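Nicotinate-nucleotide--dimethylbenzimidazole phosphoribosyltransferase (Thermus thermophilus HB8, PDB 1WX1) probably catalyses transfer of the phosphoribosyl group from nicotinate mononucleotide to 5,6-dimethylbenzimidazole, giving alpha-ribazole 5'-phosphate for cobalamin biosynthesis. Local coordinates at residues A[48-53]-A[234-239]; A[76-79]-A[85-88]; A[95-100]-A[151-156]; A[114-119]-A[143-148]; A[155-160]-A[310-315]. All coordinates share one frame; numbering follows the deposited sequence.

Contact 1 (A[48-53]-A[234-239]); sequences AVVVAA and AGIYLE
I236 lays the end of its side chain against one branch of V50, with CD1 of I236 lying 3.5 Å from CG1 of V50, somewhat tighter than an ordinary carbon-carbon contact. The same methyl reaches the branch point as well, since I236 CD1 is 3.7 Å from V50 CB, so it presses on the flank of the valine and not merely on its outermost carbon. The two side chains cross obliquely. In V50 the touching branch, CG1, stands opposite the backbone N (chi1 177°), while in I236 a nearly straight run through CG1 (chi2 166°) carries CD1 toward the strand. A52, two residues along on the same side of the strand, makes a looser contact: its CB is 4.4 Å from I236 CD1. One methyl of helix 228-242 thus bridges alternate residues of strand 47-54. I236 also touches L158 and A160 of the neighbouring strand 157-163, and V50 touches A146 of helix 133-152. All three residues of the contact are buried, and no hydrogen bond crosses between the segments. The adhesion therefore depends on dispersion and the exclusion of water, and on the close fit of aliphatic groups between helix and sheet.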
# COMPACT_ATOMS: atom_id res chain seq x y z
N ALA A 48 2.34 7.90 -14.50
CA ALA A 48 1.47 8.98 -14.91
C ALA A 48 0.01 8.59 -14.72
O ALA A 48 -0.35 7.42 -14.80
CB ALA A 48 1.71 9.36 -16.39
N VAL A 49 -0.82 9.58 -14.41
CA VAL A 49 -2.25 9.36 -14.27
C VAL A 49 -2.93 10.43 -15.12
O VAL A 49 -2.55 11.60 -15.09
CB VAL A 49 -2.73 9.49 -12.78
CG1 VAL A 49 -2.45 10.88 -12.22
CG2 VAL A 49 -4.24 9.20 -12.70
N VAL A 50 -3.89 10.00 -15.93
CA VAL A 50 -4.65 10.93 -16.75
C VAL A 50 -6.04 10.95 -16.14
O VAL A 50 -6.73 9.93 -16.11
CB VAL A 50 -4.74 10.47 -18.22
CG1 VAL A 50 -5.61 11.44 -19.02
CG2 VAL A 50 -3.34 10.40 -18.83
N VAL A 51 -6.42 12.12 -15.64
CA VAL A 51 -7.73 12.28 -15.02
C VAL A 51 -8.69 12.86 -16.05
O VAL A 51 -8.54 14.00 -16.47
CB VAL A 51 -7.64 13.25 -13.81
CG1 VAL A 51 -8.99 13.32 -13.10
CG2 VAL A 51 -6.54 12.79 -12.86
N ALA A 52 -9.67 12.05 -16.45
CA ALA A 52 -10.66 12.47 -17.44
C ALA A 52 -11.86 13.09 -16.72
O ALA A 52 -12.36 12.53 -15.75
CB ALA A 52 -11.10 11.28 -18.28
N ALA A 53 -12.33 14.23 -17.21
CA ALA A 53 -13.44 14.92 -16.58
C ALA A 53 -14.55 15.29 -17.54
O ALA A 53 -14.30 15.68 -18.68
CB ALA A 53 -12.94 16.19 -15.87
N ALA A 234 -11.59 4.57 -21.25
CA ALA A 234 -11.37 3.36 -22.04
C ALA A 234 -10.26 3.65 -23.05
O ALA A 234 -9.40 2.80 -23.32
CB ALA A 234 -12.64 2.96 -22.76
N GLY A 235 -10.27 4.86 -23.61
CA GLY A 235 -9.25 5.25 -24.57
C GLY A 235 -7.88 5.33 -23.95
O GLY A 235 -6.87 4.94 -24.56
N ILE A 236 -7.82 5.83 -22.72
CA ILE A 236 -6.55 5.94 -22.00
C ILE A 236 -5.94 4.55 -21.84
O ILE A 236 -4.75 4.36 -22.12
CB ILE A 236 -6.77 6.58 -20.61
CG1 ILE A 236 -7.15 8.06 -20.80
CG2 ILE A 236 -5.51 6.43 -19.74
CD1 ILE A 236 -7.72 8.71 -19.54
N TYR A 237 -6.75 3.58 -21.42
CA TYR A 237 -6.25 2.22 -21.22
C TYR A 237 -5.91 1.50 -22.53
O TYR A 237 -4.94 0.75 -22.59
CB TYR A 237 -7.24 1.40 -20.39
CG TYR A 237 -7.24 1.76 -18.91
CD1 TYR A 237 -8.41 2.14 -18.26
CD2 TYR A 237 -6.06 1.73 -18.17
CE1 TYR A 237 -8.41 2.48 -16.91
CE2 TYR A 237 -6.05 2.07 -16.81
CZ TYR A 237 -7.23 2.45 -16.20
OH TYR A 237 -7.23 2.82 -14.87
N LEU A 238 -6.70 1.73 -23.58
CA LEU A 238 -6.43 1.10 -24.87
C LEU A 238 -5.07 1.56 -25.40
O LEU A 238 -4.31 0.76 -25.96
CB LEU A 238 -7.53 1.46 -25.88
CG LEU A 238 -8.89 0.80 -25.68
CD1 LEU A 238 -9.89 1.37 -26.68
CD2 LEU A 238 -8.75 -0.71 -25.85
N GLU A 239 -4.77 2.84 -25.21
CA GLU A 239 -3.51 3.41 -25.68
C GLU A 239 -2.35 2.87 -24.84
O GLU A 239 -1.28 2.55 -25.38
CB GLU A 239 -3.56 4.94 -25.58
CG GLU A 239 -2.35 5.66 -26.18
CD GLU A 239 -2.26 5.52 -27.69
OE1 GLU A 239 -3.31 5.31 -28.34
OE2 GLU A 239 -1.15 5.65 -28.24

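Contact 2 (A[76-79]-A[85-88]); sequences LNFL and INQF
With N86 CG placed beside its own backbone N (chi1 -60°) and F78 CG set likewise (chi1 -66°), the asparagine amide reaches the end of helix 70-79 while the phenylalanine ring extends past it. ND2 of N86 donates to the backbone O of F78 at 3.0 Å. The donor lies in the carbonyl plane, on a lone pair, but the bond is bent at the hydrogen (136°), and the acceptor is tilted from the amide plane. The other amide atom is held too: OD1 of N86 accepts from the backbone N of A83, which would fix the rotation of the amide, and it lies at the edge of the F78 ring, 4.1 Å from F78 CD2. Ring and amide planes are 52° apart. Beside the amide, CG2 of I85 packs obliquely against the ring, 3.8 Å from F78 CD2, while the longer branch of I85 leads away. With its bonds to F78 O and A83 N, the contact closes the short turn joining helices 70-79 and 84-91. The backbone N of I85 bonds to E304, the predicted proton acceptor, which F78 also touches. F78 further packs on V98 of strand 94-100, and I85 on V309 of helix 306-321.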
# COMPACT_ATOMS: atom_id res chain seq x y z
N LEU A 76 -10.19 22.78 -11.92
CA LEU A 76 -9.35 23.93 -11.63
C LEU A 76 -8.47 23.60 -10.42
O LEU A 76 -7.30 23.97 -10.37
CB LEU A 76 -10.21 25.16 -11.35
CG LEU A 76 -10.94 25.71 -12.58
CD1 LEU A 76 -11.87 26.85 -12.15
CD2 LEU A 76 -9.93 26.20 -13.60
N ASN A 77 -9.04 22.89 -9.45
CA ASN A 77 -8.31 22.49 -8.25
C ASN A 77 -7.13 21.61 -8.68
O ASN A 77 -6.02 21.76 -8.17
CB ASN A 77 -9.24 21.72 -7.30
CG ASN A 77 -8.71 21.64 -5.86
OD1 ASN A 77 -9.22 20.86 -5.04
ND2 ASN A 77 -7.70 22.44 -5.55
N PHE A 78 -7.38 20.69 -9.61
CA PHE A 78 -6.33 19.80 -10.13
C PHE A 78 -5.20 20.63 -10.73
O PHE A 78 -4.03 20.37 -10.48
CB PHE A 78 -6.85 18.88 -11.25
CG PHE A 78 -7.89 17.88 -10.82
CD1 PHE A 78 -8.82 17.39 -11.74
CD2 PHE A 78 -7.96 17.45 -9.50
CE1 PHE A 78 -9.80 16.47 -11.35
CE2 PHE A 78 -8.94 16.53 -9.10
CZ PHE A 78 -9.86 16.05 -10.03
N LEU A 79 -5.56 21.62 -11.54
CA LEU A 79 -4.57 22.47 -12.19
C LEU A 79 -3.80 23.35 -11.21
O LEU A 79 -2.71 23.82 -11.52
CB LEU A 79 -5.23 23.33 -13.27
CG LEU A 79 -5.98 22.56 -14.37
CD1 LEU A 79 -6.55 23.55 -15.38
CD2 LEU A 79 -5.04 21.58 -15.06
N ILE A 85 -5.56 13.86 -5.55
CA ILE A 85 -4.73 13.25 -6.58
C ILE A 85 -3.38 13.95 -6.73
O ILE A 85 -2.36 13.30 -6.92
CB ILE A 85 -5.47 13.20 -7.95
CG1 ILE A 85 -4.64 12.37 -8.94
CG2 ILE A 85 -5.69 14.61 -8.49
CD1 ILE A 85 -4.43 10.93 -8.49
N ASN A 86 -3.36 15.28 -6.65
CA ASN A 86 -2.10 16.00 -6.77
C ASN A 86 -1.16 15.63 -5.63
O ASN A 86 0.05 15.47 -5.84
CB ASN A 86 -2.30 17.52 -6.74
CG ASN A 86 -3.20 18.01 -7.85
OD1 ASN A 86 -4.38 18.26 -7.63
ND2 ASN A 86 -2.64 18.14 -9.05
N GLN A 87 -1.71 15.51 -4.42
CA GLN A 87 -0.91 15.19 -3.25
C GLN A 87 -0.35 13.77 -3.30
O GLN A 87 0.82 13.55 -2.98
CB GLN A 87 -1.75 15.35 -1.98
CG GLN A 87 -2.30 16.76 -1.76
CD GLN A 87 -1.25 17.84 -1.99
OE1 GLN A 87 -0.13 17.75 -1.49
NE2 GLN A 87 -1.62 18.87 -2.74
N PHE A 88 -1.17 12.82 -3.72
CA PHE A 88 -0.73 11.44 -3.81
C PHE A 88 0.29 11.26 -4.94
O PHE A 88 1.25 10.51 -4.80
CB PHE A 88 -1.93 10.51 -4.03
CG PHE A 88 -2.86 10.42 -2.85
CD1 PHE A 88 -2.51 10.99 -1.62
CD2 PHE A 88 -4.08 9.76 -2.95
CE1 PHE A 88 -3.36 10.89 -0.51
CE2 PHE A 88 -4.94 9.65 -1.85
CZ PHE A 88 -4.57 10.22 -0.62

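Contact 3 (A[95-100]-A[151-156]); sequences AVYVLD and IAEGAT
A Schellman motif closes helix 133-152, and E153, just before its glycine, reaches from this helix end to Y97 on strand 94-100. The motif is defined by the positive phi of G154 (112°) and by two bonds back into the last turn, one of them from G154 N to I151 O at 3.0 Å. At these backbone angles a CB on G154 would jam against the carbonyl O of E153, which explains the glycine. The contact itself rests on one polar pair: OH of Y97 donates to OE1 of E153 at a short 2.6 Å. The carboxylate oxygen is met on its anti side, close to the carboxylate plane, and it sits at the edge of the tyrosine ring, in plane, 3.3 Å from Y97 CE2. Ring and carboxylate planes are turned 62° apart. The bend at chi2 of E153 (-148°) brings OE1 back to the hydroxyl; CB of E153 also lies 3.3 Å from Y97 OH. The second oxygen, OE2, has a long, weak ion pair with R149, and Y97 packs on R149 and A150. E153 is exposed and Y97 buried, so the bond lies where the tyrosine hydroxyl nears the surface. Helix 133-152 connects strand 113-115 to strand 157-163 through the turn at G154, a crossover between parallel strands, consistent with a Rossmann-like sheet of order 3-2-1-4-5-6.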
# COMPACT_ATOMS: atom_id res chain seq x y z
N ALA A 95 3.24 11.73 -12.76
CA ALA A 95 2.83 12.95 -13.44
C ALA A 95 1.30 13.00 -13.48
O ALA A 95 0.65 11.96 -13.58
CB ALA A 95 3.39 12.97 -14.87
N VAL A 96 0.74 14.20 -13.39
CA VAL A 96 -0.71 14.34 -13.43
C VAL A 96 -1.14 15.10 -14.68
O VAL A 96 -0.66 16.20 -14.94
CB VAL A 96 -1.25 15.09 -12.19
CG1 VAL A 96 -2.76 15.30 -12.32
CG2 VAL A 96 -0.95 14.31 -10.92
N TYR A 97 -2.02 14.50 -15.46
CA TYR A 97 -2.55 15.14 -16.66
C TYR A 97 -4.05 15.19 -16.51
O TYR A 97 -4.65 14.25 -15.97
CB TYR A 97 -2.20 14.36 -17.93
CG TYR A 97 -0.73 14.20 -18.19
CD1 TYR A 97 -0.01 13.14 -17.63
CD2 TYR A 97 -0.04 15.11 -19.00
CE1 TYR A 97 1.35 12.99 -17.87
CE2 TYR A 97 1.32 14.97 -19.24
CZ TYR A 97 2.01 13.91 -18.68
OH TYR A 97 3.35 13.77 -18.92
N VAL A 98 -4.67 16.26 -16.97
CA VAL A 98 -6.12 16.40 -16.90
C VAL A 98 -6.68 16.48 -18.31
O VAL A 98 -6.11 17.15 -19.17
CB VAL A 98 -6.53 17.67 -16.11
CG1 VAL A 98 -8.05 17.75 -16.01
CG2 VAL A 98 -5.92 17.64 -14.72
N LEU A 99 -7.78 15.79 -18.55
CA LEU A 99 -8.41 15.79 -19.86
C LEU A 99 -9.87 16.20 -19.74
O LEU A 99 -10.65 15.55 -19.04
CB LEU A 99 -8.32 14.39 -20.48
CG LEU A 99 -9.19 14.10 -21.71
CD1 LEU A 99 -8.69 14.90 -22.90
CD2 LEU A 99 -9.16 12.60 -22.03
N ASP A 100 -10.24 17.28 -20.41
CA ASP A 100 -11.62 17.74 -20.40
C ASP A 100 -12.29 17.21 -21.66
O ASP A 100 -11.95 17.63 -22.76
CB ASP A 100 -11.71 19.27 -20.40
CG ASP A 100 -13.14 19.78 -20.65
OD1 ASP A 100 -13.30 20.96 -21.01
OD2 ASP A 100 -14.10 19.00 -20.48
N ILE A 151 2.71 8.95 -22.13
CA ILE A 151 3.70 7.96 -22.53
C ILE A 151 4.90 8.62 -23.22
O ILE A 151 6.05 8.30 -22.92
CB ILE A 151 3.07 6.91 -23.48
CG1 ILE A 151 1.93 6.18 -22.75
CG2 ILE A 151 4.12 5.91 -23.95
CD1 ILE A 151 1.03 5.35 -23.67
N ALA A 152 4.63 9.55 -24.13
CA ALA A 152 5.69 10.24 -24.85
C ALA A 152 6.56 11.03 -23.87
O ALA A 152 7.75 11.24 -24.10
CB ALA A 152 5.10 11.18 -25.90
N GLU A 153 5.97 11.47 -22.76
CA GLU A 153 6.72 12.23 -21.78
C GLU A 153 7.46 11.36 -20.77
O GLU A 153 8.05 11.87 -19.83
CB GLU A 153 5.81 13.23 -21.08
CG GLU A 153 5.02 14.07 -22.07
CD GLU A 153 4.75 15.47 -21.57
OE1 GLU A 153 4.37 15.61 -20.38
OE2 GLU A 153 4.90 16.42 -22.36
N GLY A 154 7.40 10.04 -20.94
CA GLY A 154 8.14 9.17 -20.03
C GLY A 154 7.43 8.25 -19.05
O GLY A 154 8.09 7.62 -18.23
N ALA A 155 6.11 8.16 -19.12
CA ALA A 155 5.40 7.28 -18.19
C ALA A 155 5.81 5.82 -18.40
O ALA A 155 5.86 5.34 -19.54
CB ALA A 155 3.89 7.44 -18.38
N THR A 156 6.10 5.12 -17.31
CA THR A 156 6.48 3.70 -17.38
C THR A 156 5.35 2.82 -16.85
O THR A 156 5.40 1.60 -16.93
CB THR A 156 7.77 3.42 -16.59
OG1 THR A 156 7.53 3.63 -15.20
CG2 THR A 156 8.89 4.35 -17.06

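Contact 4 (A[114-119]-A[143-148]); sequences LKRKVR and GREAAR
Ionic pairing joins R116 and E145. The arginine grips the carboxylate side-on with two nitrogens, one to each oxygen: NE of R116 donates to OE1 of E145 at 2.8 Å, and NH2 of R116 to OE2 of E145 at 2.5 Å, a value shorter than expected and of little weight. Both oxygens are met on their syn sides, but the fit is not flat, since the guanidinium and carboxylate planes stand 50° apart and both bonds are bent at the hydrogen. E145 reaches outward as an extended chain, with CG opposite the backbone N (chi1 -166°), whereas R116 bends at chi2 (-75°) and folds back toward the end of strand 113-115.

A further hydrogen bond, within the segment, holds this bend: NH1 of R116 donates to the backbone O of K115 at 2.7 Å, coming from above the carbonyl plane. Three guanidinium nitrogens are thereby engaged, which would limit rotation of the group. A serine in place of R116 would probably leave the E145 carboxylate without its cationic mate and uncover L114 beneath it.

Apolar contact comes from L114. Its CD2 lies 3.6 Å from the guanidinium plane of R116, over the centre of the group, and 3.9 Å from CD of E145, while L114 CD1 rests 4.0 Å from CA of A146. The leucine thus fills the angle between salt bridge and helix.

Strand 113-115, outermost in the sheet within this chain, is hereby tied to helix 133-152, with L99 of the adjacent strand 94-100 packing against L114, R116 and A146.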
# COMPACT_ATOMS: atom_id res chain seq x y z
N LEU A 114 -5.57 18.91 -21.26
CA LEU A 114 -5.85 18.65 -22.66
C LEU A 114 -7.32 19.03 -22.83
O LEU A 114 -8.21 18.39 -22.26
CB LEU A 114 -5.65 17.16 -22.98
CG LEU A 114 -5.21 16.82 -24.40
CD1 LEU A 114 -3.88 16.10 -24.32
CD2 LEU A 114 -6.22 15.92 -25.10
N LYS A 115 -7.57 20.07 -23.61
CA LYS A 115 -8.94 20.53 -23.82
C LYS A 115 -9.54 19.89 -25.07
O LYS A 115 -9.21 20.27 -26.19
CB LYS A 115 -8.98 22.06 -23.92
CG LYS A 115 -8.44 22.72 -22.65
CD LYS A 115 -8.96 24.13 -22.43
CE LYS A 115 -8.54 25.09 -23.52
NZ LYS A 115 -8.98 26.48 -23.18
N ARG A 116 -10.41 18.91 -24.85
CA ARG A 116 -11.06 18.18 -25.94
C ARG A 116 -12.55 18.00 -25.65
O ARG A 116 -13.11 16.92 -25.86
CB ARG A 116 -10.40 16.81 -26.12
CG ARG A 116 -8.92 16.89 -26.47
CD ARG A 116 -8.71 17.30 -27.92
NE ARG A 116 -7.30 17.36 -28.28
CZ ARG A 116 -6.46 18.33 -27.91
NH1 ARG A 116 -6.89 19.34 -27.16
NH2 ARG A 116 -5.19 18.30 -28.29
N LYS A 117 -13.19 19.06 -25.17
CA LYS A 117 -14.60 19.02 -24.83
C LYS A 117 -15.44 18.55 -26.02
O LYS A 117 -15.46 19.20 -27.06
CB LYS A 117 -15.06 20.41 -24.37
CG LYS A 117 -16.34 20.40 -23.55
CD LYS A 117 -16.88 21.81 -23.31
CE LYS A 117 -15.88 22.71 -22.57
NZ LYS A 117 -15.63 22.28 -21.17
N VAL A 118 -16.11 17.42 -25.85
CA VAL A 118 -16.96 16.85 -26.89
C VAL A 118 -18.31 17.58 -26.90
O VAL A 118 -18.85 17.91 -27.96
CB VAL A 118 -17.18 15.34 -26.64
CG1 VAL A 118 -18.18 14.78 -27.65
CG2 VAL A 118 -15.85 14.61 -26.74
N ARG A 119 -18.83 17.82 -25.71
CA ARG A 119 -20.09 18.52 -25.52
C ARG A 119 -20.13 18.92 -24.05
O ARG A 119 -19.39 18.37 -23.24
CB ARG A 119 -21.28 17.62 -25.86
CG ARG A 119 -21.24 16.24 -25.22
CD ARG A 119 -22.45 15.41 -25.62
NE ARG A 119 -23.68 15.91 -24.99
CZ ARG A 119 -24.91 15.59 -25.38
NH1 ARG A 119 -25.09 14.76 -26.41
NH2 ARG A 119 -25.96 16.08 -24.74
N GLY A 143 -9.10 10.33 -25.15
CA GLY A 143 -8.45 9.54 -24.11
C GLY A 143 -7.13 8.97 -24.63
O GLY A 143 -6.12 9.00 -23.93
N ARG A 144 -7.15 8.44 -25.85
CA ARG A 144 -5.92 7.90 -26.44
C ARG A 144 -4.87 9.00 -26.55
O ARG A 144 -3.70 8.79 -26.23
CB ARG A 144 -6.19 7.35 -27.85
CG ARG A 144 -6.85 5.99 -27.92
CD ARG A 144 -7.08 5.61 -29.38
NE ARG A 144 -7.49 4.23 -29.57
CZ ARG A 144 -6.67 3.18 -29.48
NH1 ARG A 144 -5.38 3.36 -29.20
NH2 ARG A 144 -7.14 1.96 -29.69
N GLU A 145 -5.29 10.18 -27.01
CA GLU A 145 -4.38 11.31 -27.18
C GLU A 145 -3.69 11.70 -25.88
O GLU A 145 -2.47 11.91 -25.85
CB GLU A 145 -5.14 12.53 -27.73
CG GLU A 145 -4.22 13.64 -28.24
CD GLU A 145 -4.97 14.90 -28.65
OE1 GLU A 145 -6.19 14.82 -28.91
OE2 GLU A 145 -4.33 15.97 -28.72
N ALA A 146 -4.46 11.81 -24.81
CA ALA A 146 -3.91 12.19 -23.51
C ALA A 146 -2.94 11.13 -22.99
O ALA A 146 -1.88 11.46 -22.46
CB ALA A 146 -5.04 12.41 -22.50
N ALA A 147 -3.28 9.85 -23.17
CA ALA A 147 -2.41 8.77 -22.73
C ALA A 147 -1.10 8.78 -23.53
O ALA A 147 -0.02 8.57 -22.97
CB ALA A 147 -3.11 7.42 -22.90
N ARG A 148 -1.20 9.02 -24.84
CA ARG A 148 -0.01 9.03 -25.68
C ARG A 148 0.95 10.12 -25.24
O ARG A 148 2.18 9.93 -25.25
CB ARG A 148 -0.39 9.25 -27.16
CG ARG A 148 0.81 9.38 -28.10
CD ARG A 148 1.86 8.27 -27.90
NE ARG A 148 1.29 6.93 -28.02
CZ ARG A 148 1.98 5.80 -27.88
NH1 ARG A 148 3.28 5.85 -27.62
NH2 ARG A 148 1.38 4.63 -28.00

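Contact 5 (A[155-160]-A[310-315]); sequences ATLLAA and LAMPLL
L157 and M312 meet at a slant, the leucine reaching out from strand 157-163 and the methionine reaching in from helix 306-321. CD1 of L157 lies 3.6 Å from CG of M312 and 3.8 Å from CB of M312, so the leucine methyl beds against the root of the methionine chain. L157 takes the less common first torsion that wedges CG between backbone N and carbonyl carbon (chi1 56°), and this carries CD1 to the helix. M312 is stretched out beyond CG (chi2 -173°), running past the leucine until its terminal methyl meets the next inward-facing residue of the strand: CE of M312 is 3.6 Å from CB of A159. The small alanine accepts the end of the long chain. L315, one turn further along the helix, meets the leucine from another side, its CD1 3.9 Å from CD1 of L157. Were M312 an alanine, a gap would probably open beside L157 and the A159 methyl would lose its partner from this helix.

The helix and strand segments run almost antiparallel, 158° between directions and 10.1 Å between axes. Near P313 the helix is kinked, a proline having no amide hydrogen to give, and on its far side P313 packs on P313 of the second subunit.

L158 and A160, alternating with L157 and A159 along the strand, touch I236 of helix 228-242 instead. Residues alternating between helices on two faces of a parallel sheet are typical of the three-layer alpha/beta/alpha sandwich of Rossmann-like folds.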
# COMPACT_ATOMS: atom_id res chain seq x y z
N ALA A 155 6.11 8.16 -19.12
CA ALA A 155 5.40 7.28 -18.19
C ALA A 155 5.81 5.82 -18.40
O ALA A 155 5.86 5.34 -19.54
CB ALA A 155 3.89 7.44 -18.38
N THR A 156 6.10 5.12 -17.31
CA THR A 156 6.48 3.70 -17.38
C THR A 156 5.35 2.82 -16.85
O THR A 156 5.40 1.60 -16.93
CB THR A 156 7.77 3.42 -16.59
OG1 THR A 156 7.53 3.63 -15.20
CG2 THR A 156 8.89 4.35 -17.06
N LEU A 157 4.35 3.47 -16.27
CA LEU A 157 3.14 2.79 -15.80
C LEU A 157 2.07 3.85 -15.91
O LEU A 157 2.33 5.04 -15.69
CB LEU A 157 3.29 2.27 -14.36
CG LEU A 157 3.67 3.12 -13.16
CD1 LEU A 157 3.36 2.31 -11.90
CD2 LEU A 157 5.14 3.49 -13.21
N LEU A 158 0.86 3.43 -16.25
CA LEU A 158 -0.23 4.36 -16.49
C LEU A 158 -1.51 4.07 -15.73
O LEU A 158 -1.95 2.93 -15.65
CB LEU A 158 -0.52 4.37 -17.99
CG LEU A 158 -1.59 5.31 -18.54
CD1 LEU A 158 -1.14 6.76 -18.35
CD2 LEU A 158 -1.81 5.00 -20.02
N ALA A 159 -2.10 5.12 -15.17
CA ALA A 159 -3.35 4.99 -14.44
C ALA A 159 -4.33 6.00 -15.01
O ALA A 159 -3.92 6.96 -15.68
CB ALA A 159 -3.12 5.26 -12.96
N ALA A 160 -5.61 5.78 -14.77
CA ALA A 160 -6.63 6.71 -15.23
C ALA A 160 -7.35 7.19 -13.99
O ALA A 160 -7.42 6.48 -12.98
CB ALA A 160 -7.61 6.03 -16.19
N LEU A 310 -1.74 5.61 -5.43
CA LEU A 310 -1.22 5.12 -4.16
C LEU A 310 -0.60 3.73 -4.32
O LEU A 310 0.27 3.34 -3.55
CB LEU A 310 -2.34 5.05 -3.12
CG LEU A 310 -2.86 6.39 -2.58
CD1 LEU A 310 -4.04 6.15 -1.65
CD2 LEU A 310 -1.73 7.11 -1.85
N ALA A 311 -1.06 2.99 -5.32
CA ALA A 311 -0.54 1.64 -5.56
C ALA A 311 0.73 1.59 -6.41
O ALA A 311 1.38 0.55 -6.48
CB ALA A 311 -1.62 0.79 -6.21
N MET A 312 1.09 2.70 -7.04
CA MET A 312 2.28 2.69 -7.88
C MET A 312 3.57 2.33 -7.15
O MET A 312 4.38 1.56 -7.68
CB MET A 312 2.44 4.03 -8.61
CG MET A 312 1.33 4.28 -9.63
SD MET A 312 1.60 5.76 -10.64
CE MET A 312 0.32 5.56 -11.88
N PRO A 313 3.78 2.86 -5.94
CA PRO A 313 5.02 2.50 -5.23
C PRO A 313 5.07 0.99 -4.97
O PRO A 313 6.15 0.39 -4.93
CB PRO A 313 4.94 3.31 -3.94
CG PRO A 313 4.16 4.52 -4.36
CD PRO A 313 3.06 3.93 -5.22
N LEU A 314 3.90 0.37 -4.78
CA LEU A 314 3.85 -1.07 -4.55
C LEU A 314 4.26 -1.80 -5.82
O LEU A 314 4.95 -2.81 -5.77
CB LEU A 314 2.45 -1.51 -4.13
CG LEU A 314 1.98 -1.06 -2.75
CD1 LEU A 314 0.59 -1.64 -2.49
CD2 LEU A 314 2.96 -1.53 -1.68
N LEU A 315 3.82 -1.29 -6.97
CA LEU A 315 4.18 -1.93 -8.23
C LEU A 315 5.68 -1.84 -8.45
O LEU A 315 6.30 -2.79 -8.94
CB LEU A 315 3.44 -1.26 -9.40
CG LEU A 315 1.91 -1.31 -9.33
CD1 LEU A 315 1.32 -0.69 -10.59
CD2 LEU A 315 1.45 -2.74 -9.18

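Contacts 1, 2 and 5 are buried; contacts 3 and 4 are partly buried. Contacts 1 and 5 are wholly apolar and bring different helices to the neighbouring strands 47-54 and 157-163, where A48 and V50 each pair with A159 through backbone hydrogen bonds. Contacts 3 and 4 share helix 133-152 and hold strands 94-100 and 113-115, with polar or charged groups toward the outside; K117 also bridges to D100. Contact 2 joins two consecutive helices, combining a side-chain amide hydrogen bond with ring packing, and F78 reaches V51. Contacts 1 and 4 meet through salt bridges from E239 to R144 and R148. Contacts 2 and 5 both border the second subunit.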